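Local coordinates for uncharacterized protein (Pseudomonas aeruginosa PAO1, PDB 4R1D) that probably acts as a lipase of the alpha/beta hydrolase family, the Tle4 effector of the H2 type VI secretion system, captured here with its partner protein Tli4, at residues Glu331-Glu334 with Gly335-Trp338; Ser288-Tyr291 with His292-Cys296. All blocks are in the same frame, centred on the assembly; numbering follows the deposited sequence.

Contact 1: residues Glu331-Glu334 with Gly335-Trp338; sequences EYRE and GRPW
R333 runs forward beside R336, P337 and W338, while Y332 meets W338 and R336 grips E334. R333, E334 and G335 all have positive phi, and the chain makes a short left-handed coil. G335 N bonds to Y332 O, and R336 N bonds to R333 O at 2.9 Å. The second of these closes a type I' turn with E334 and G335 at its corners.

R333 starts with CG anti to the backbone N (chi1 -159°) and runs out extended. Its CB lies 3.9 Å from R336 O. CG passes CB of R336, the two side chains crossing at about a right angle. CD comes 3.6 Å from P337 O. The guanidinium then lies beneath that same P337 O, which sits over the centre of one face. NE does not hydrogen-bond to it. NH1 rests 3.4 Å from CB of W338. NH2 forms salt bridges with D442 and D490, outside this turn.

R336 is bent at chi3. Its NH1 and NH2 both hold E334 OE1, at 2.8 and 2.9 Å. The oxygen lies in the guanidinium plane but is met on its anti side, and the two flat groups stand 87° apart. R333 O covers one face of this guanidinium. Y332 turns its ring edge to the five-membered ring of W338 in a T-shaped pair, centroids 5.0 Å apart. One water donates to both Y332 O and R336 O.

R336 NE also pairs with D490, so one carboxylate serves both arginines. R441 also comes close to R333, and E334, D442 and D490 probably offset much of this positive charge. The coil is tied down by ionic bonds as well as by its own backbone.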
# COMPACT_ATOMS: atom_id res chain seq x y z
N GLU A 331 17.13 3.81 -16.26
CA GLU A 331 16.76 4.46 -17.53
C GLU A 331 16.05 5.79 -17.34
O GLU A 331 15.81 6.54 -18.29
CB GLU A 331 15.88 3.52 -18.36
CG GLU A 331 16.59 2.28 -18.89
CD GLU A 331 16.75 1.19 -17.84
OE1 GLU A 331 15.88 1.06 -16.95
OE2 GLU A 331 17.76 0.46 -17.90
N TYR A 332 15.67 6.08 -16.10
CA TYR A 332 14.98 7.32 -15.76
C TYR A 332 15.79 8.51 -16.25
O TYR A 332 17.00 8.55 -16.04
CB TYR A 332 14.90 7.35 -14.23
CG TYR A 332 14.27 8.54 -13.58
CD1 TYR A 332 12.90 8.60 -13.37
CD2 TYR A 332 15.05 9.58 -13.09
CE1 TYR A 332 12.33 9.67 -12.71
CE2 TYR A 332 14.49 10.65 -12.43
CZ TYR A 332 13.12 10.69 -12.25
OH TYR A 332 12.54 11.75 -11.59
N ARG A 333 15.14 9.47 -16.90
CA ARG A 333 15.82 10.69 -17.34
C ARG A 333 16.95 10.33 -18.31
O ARG A 333 17.99 10.99 -18.36
CB ARG A 333 16.35 11.45 -16.11
CG ARG A 333 16.64 12.93 -16.33
CD ARG A 333 16.71 13.65 -14.99
NE ARG A 333 17.14 15.04 -15.12
CZ ARG A 333 17.06 15.94 -14.15
NH1 ARG A 333 16.52 15.62 -12.97
NH2 ARG A 333 17.51 17.16 -14.36
N GLU A 334 16.73 9.27 -19.08
CA GLU A 334 17.69 8.78 -20.06
C GLU A 334 19.08 8.58 -19.43
O GLU A 334 20.11 8.81 -20.08
CB GLU A 334 17.77 9.74 -21.27
CG GLU A 334 16.44 9.89 -22.05
CD GLU A 334 16.46 11.04 -23.07
OE1 GLU A 334 16.92 12.15 -22.72
OE2 GLU A 334 16.00 10.83 -24.21
N GLY A 335 19.10 8.17 -18.17
CA GLY A 335 20.34 7.87 -17.47
C GLY A 335 21.04 9.07 -16.86
O GLY A 335 22.08 8.92 -16.21
N ARG A 336 20.47 10.26 -17.03
CA ARG A 336 21.11 11.46 -16.47
C ARG A 336 20.84 11.62 -14.98
O ARG A 336 19.89 11.04 -14.45
CB ARG A 336 20.69 12.71 -17.24
CG ARG A 336 21.22 12.76 -18.67
CD ARG A 336 20.89 14.08 -19.36
NE ARG A 336 19.44 14.25 -19.45
CZ ARG A 336 18.69 13.72 -20.40
NH1 ARG A 336 19.25 12.99 -21.36
NH2 ARG A 336 17.38 13.92 -20.41
N PRO A 337 21.69 12.40 -14.29
CA PRO A 337 21.51 12.61 -12.85
C PRO A 337 20.28 13.44 -12.49
O PRO A 337 19.80 14.25 -13.29
CB PRO A 337 22.78 13.36 -12.45
CG PRO A 337 23.23 14.05 -13.71
CD PRO A 337 22.90 13.07 -14.81
N TRP A 338 19.77 13.21 -11.28
CA TRP A 338 18.63 13.93 -10.75
C TRP A 338 18.85 14.37 -9.31
O TRP A 338 18.05 15.09 -8.74
CB TRP A 338 17.37 13.08 -10.86
CG TRP A 338 17.48 11.68 -10.30
CD1 TRP A 338 17.78 10.54 -10.99
CD2 TRP A 338 17.26 11.28 -8.94
NE1 TRP A 338 17.76 9.46 -10.15
CE2 TRP A 338 17.45 9.88 -8.88
CE3 TRP A 338 16.92 11.96 -7.77
CZ2 TRP A 338 17.31 9.15 -7.70
CZ3 TRP A 338 16.79 11.23 -6.59
CH2 TRP A 338 16.99 9.85 -6.57
O HOH W 1 19.04 8.44 -14.12

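Contact 2: residues Ser288-Tyr291 with His292-Cys296; sequences STIY and HHMRC
Y291 and R295 lie side by side and point the same way, one helical turn apart. CG of R295 sits over one face of the Y291 ring in a CH-pi contact, 4.1 Å from the ring centroid. R295 bends at both chi2 (-59°) and chi3, and its guanidinium plane ends 50° from the ring plane. The polar ends bind other groups: Y291 OH the carbonyl of Y376, and R295 the carbonyl of W375 and the carboxylate of D461.

I290 and M294 also run alongside each other. I290 CG1 touches M294 SD at 4.0 Å, and both side chains pack on helix 310-317. T289 and H293 form the third parallel pair. T289 CB is 3.8 Å from H293 CE1, and T289 O lies over one face of the imidazole. The ring of H292 stacks with W440.

Backbone bonds set this spacing. H293 N bonds to T289 O at 2.9 Å, M294 N to I290 O and R295 N to Y291 O. This i to i+4 pattern is that of a short alpha-helix, here buried between helix 310-317 and strand 443-446 of the mixed sheet.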
# COMPACT_ATOMS: atom_id res chain seq x y z
N SER A 288 11.69 10.79 -8.69
CA SER A 288 12.60 11.32 -7.69
C SER A 288 11.89 11.77 -6.40
O SER A 288 12.52 11.98 -5.36
CB SER A 288 13.42 12.49 -8.28
OG SER A 288 12.55 13.45 -8.86
N THR A 289 10.56 11.92 -6.44
CA THR A 289 9.87 12.32 -5.22
C THR A 289 10.10 11.32 -4.08
O THR A 289 10.07 11.72 -2.92
CB THR A 289 8.35 12.54 -5.40
OG1 THR A 289 7.70 11.29 -5.73
CG2 THR A 289 8.07 13.59 -6.47
N ILE A 290 10.33 10.05 -4.39
CA ILE A 290 10.51 9.06 -3.33
C ILE A 290 11.71 9.41 -2.46
O ILE A 290 11.72 9.17 -1.25
CB ILE A 290 10.64 7.60 -3.87
CG1 ILE A 290 10.56 6.59 -2.71
CG2 ILE A 290 11.94 7.40 -4.62
CD1 ILE A 290 10.77 5.15 -3.15
N TYR A 291 12.73 10.01 -3.07
CA TYR A 291 13.88 10.45 -2.30
C TYR A 291 13.49 11.59 -1.36
O TYR A 291 13.84 11.59 -0.19
CB TYR A 291 15.01 10.88 -3.23
CG TYR A 291 16.30 11.22 -2.53
CD1 TYR A 291 16.46 12.46 -1.92
CD2 TYR A 291 17.37 10.34 -2.51
CE1 TYR A 291 17.62 12.80 -1.29
CE2 TYR A 291 18.56 10.67 -1.87
CZ TYR A 291 18.68 11.91 -1.27
OH TYR A 291 19.84 12.27 -0.62
N HIS A 292 12.76 12.58 -1.86
CA HIS A 292 12.31 13.67 -1.00
C HIS A 292 11.56 13.11 0.20
O HIS A 292 11.85 13.45 1.34
CB HIS A 292 11.39 14.64 -1.74
CG HIS A 292 10.71 15.61 -0.83
ND1 HIS A 292 9.56 15.30 -0.14
CD2 HIS A 292 11.06 16.86 -0.43
CE1 HIS A 292 9.20 16.33 0.62
NE2 HIS A 292 10.10 17.29 0.46
N HIS A 293 10.58 12.25 -0.07
CA HIS A 293 9.71 11.77 0.99
C HIS A 293 10.44 10.93 2.03
O HIS A 293 10.18 11.09 3.22
CB HIS A 293 8.52 11.01 0.39
CG HIS A 293 7.72 11.85 -0.56
ND1 HIS A 293 6.88 11.32 -1.52
CD2 HIS A 293 7.67 13.19 -0.72
CE1 HIS A 293 6.33 12.30 -2.21
NE2 HIS A 293 6.79 13.45 -1.75
N MET A 294 11.36 10.08 1.59
CA MET A 294 12.11 9.25 2.51
C MET A 294 13.10 10.05 3.35
O MET A 294 13.43 9.67 4.46
CB MET A 294 12.83 8.12 1.77
CG MET A 294 11.87 7.06 1.21
SD MET A 294 12.72 5.66 0.49
CE MET A 294 13.27 4.86 1.99
N ARG A 295 13.58 11.17 2.81
CA ARG A 295 14.53 11.98 3.58
C ARG A 295 13.88 13.12 4.37
O ARG A 295 14.46 13.61 5.34
CB ARG A 295 15.65 12.52 2.67
CG ARG A 295 16.58 11.45 2.09
CD ARG A 295 17.25 10.65 3.18
NE ARG A 295 18.00 11.52 4.09
CZ ARG A 295 19.27 11.89 3.90
NH1 ARG A 295 19.93 11.46 2.84
NH2 ARG A 295 19.87 12.67 4.79
N CYS A 296 12.67 13.54 3.98
CA CYS A 296 12.06 14.74 4.57
C CYS A 296 10.65 14.57 5.12
O CYS A 296 10.12 15.48 5.76
CB CYS A 296 11.98 15.88 3.54
SG CYS A 296 13.52 16.29 2.71

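Contact 2 comes first along the chain, and contact 1 follows beyond helices 310-317 and 321-324. Their centres are about 17 Å apart, yet they touch. Y332 OH of contact 1 probably hydrogen-bonds to S288 N, at 3.2 Å, near the start of helix 289-296. The W338 ring packs on the same region: its CE3 is 3.6 Å from S288 CB, and its CZ3 is 3.8 Å from Y291 CB. Strand 443-446 is shared too, since W338 bonds to L443 through the backbone and Y291 and H292 pack on L443. Both contacts lie away from the calcium site of E152, D156, F202 and D203.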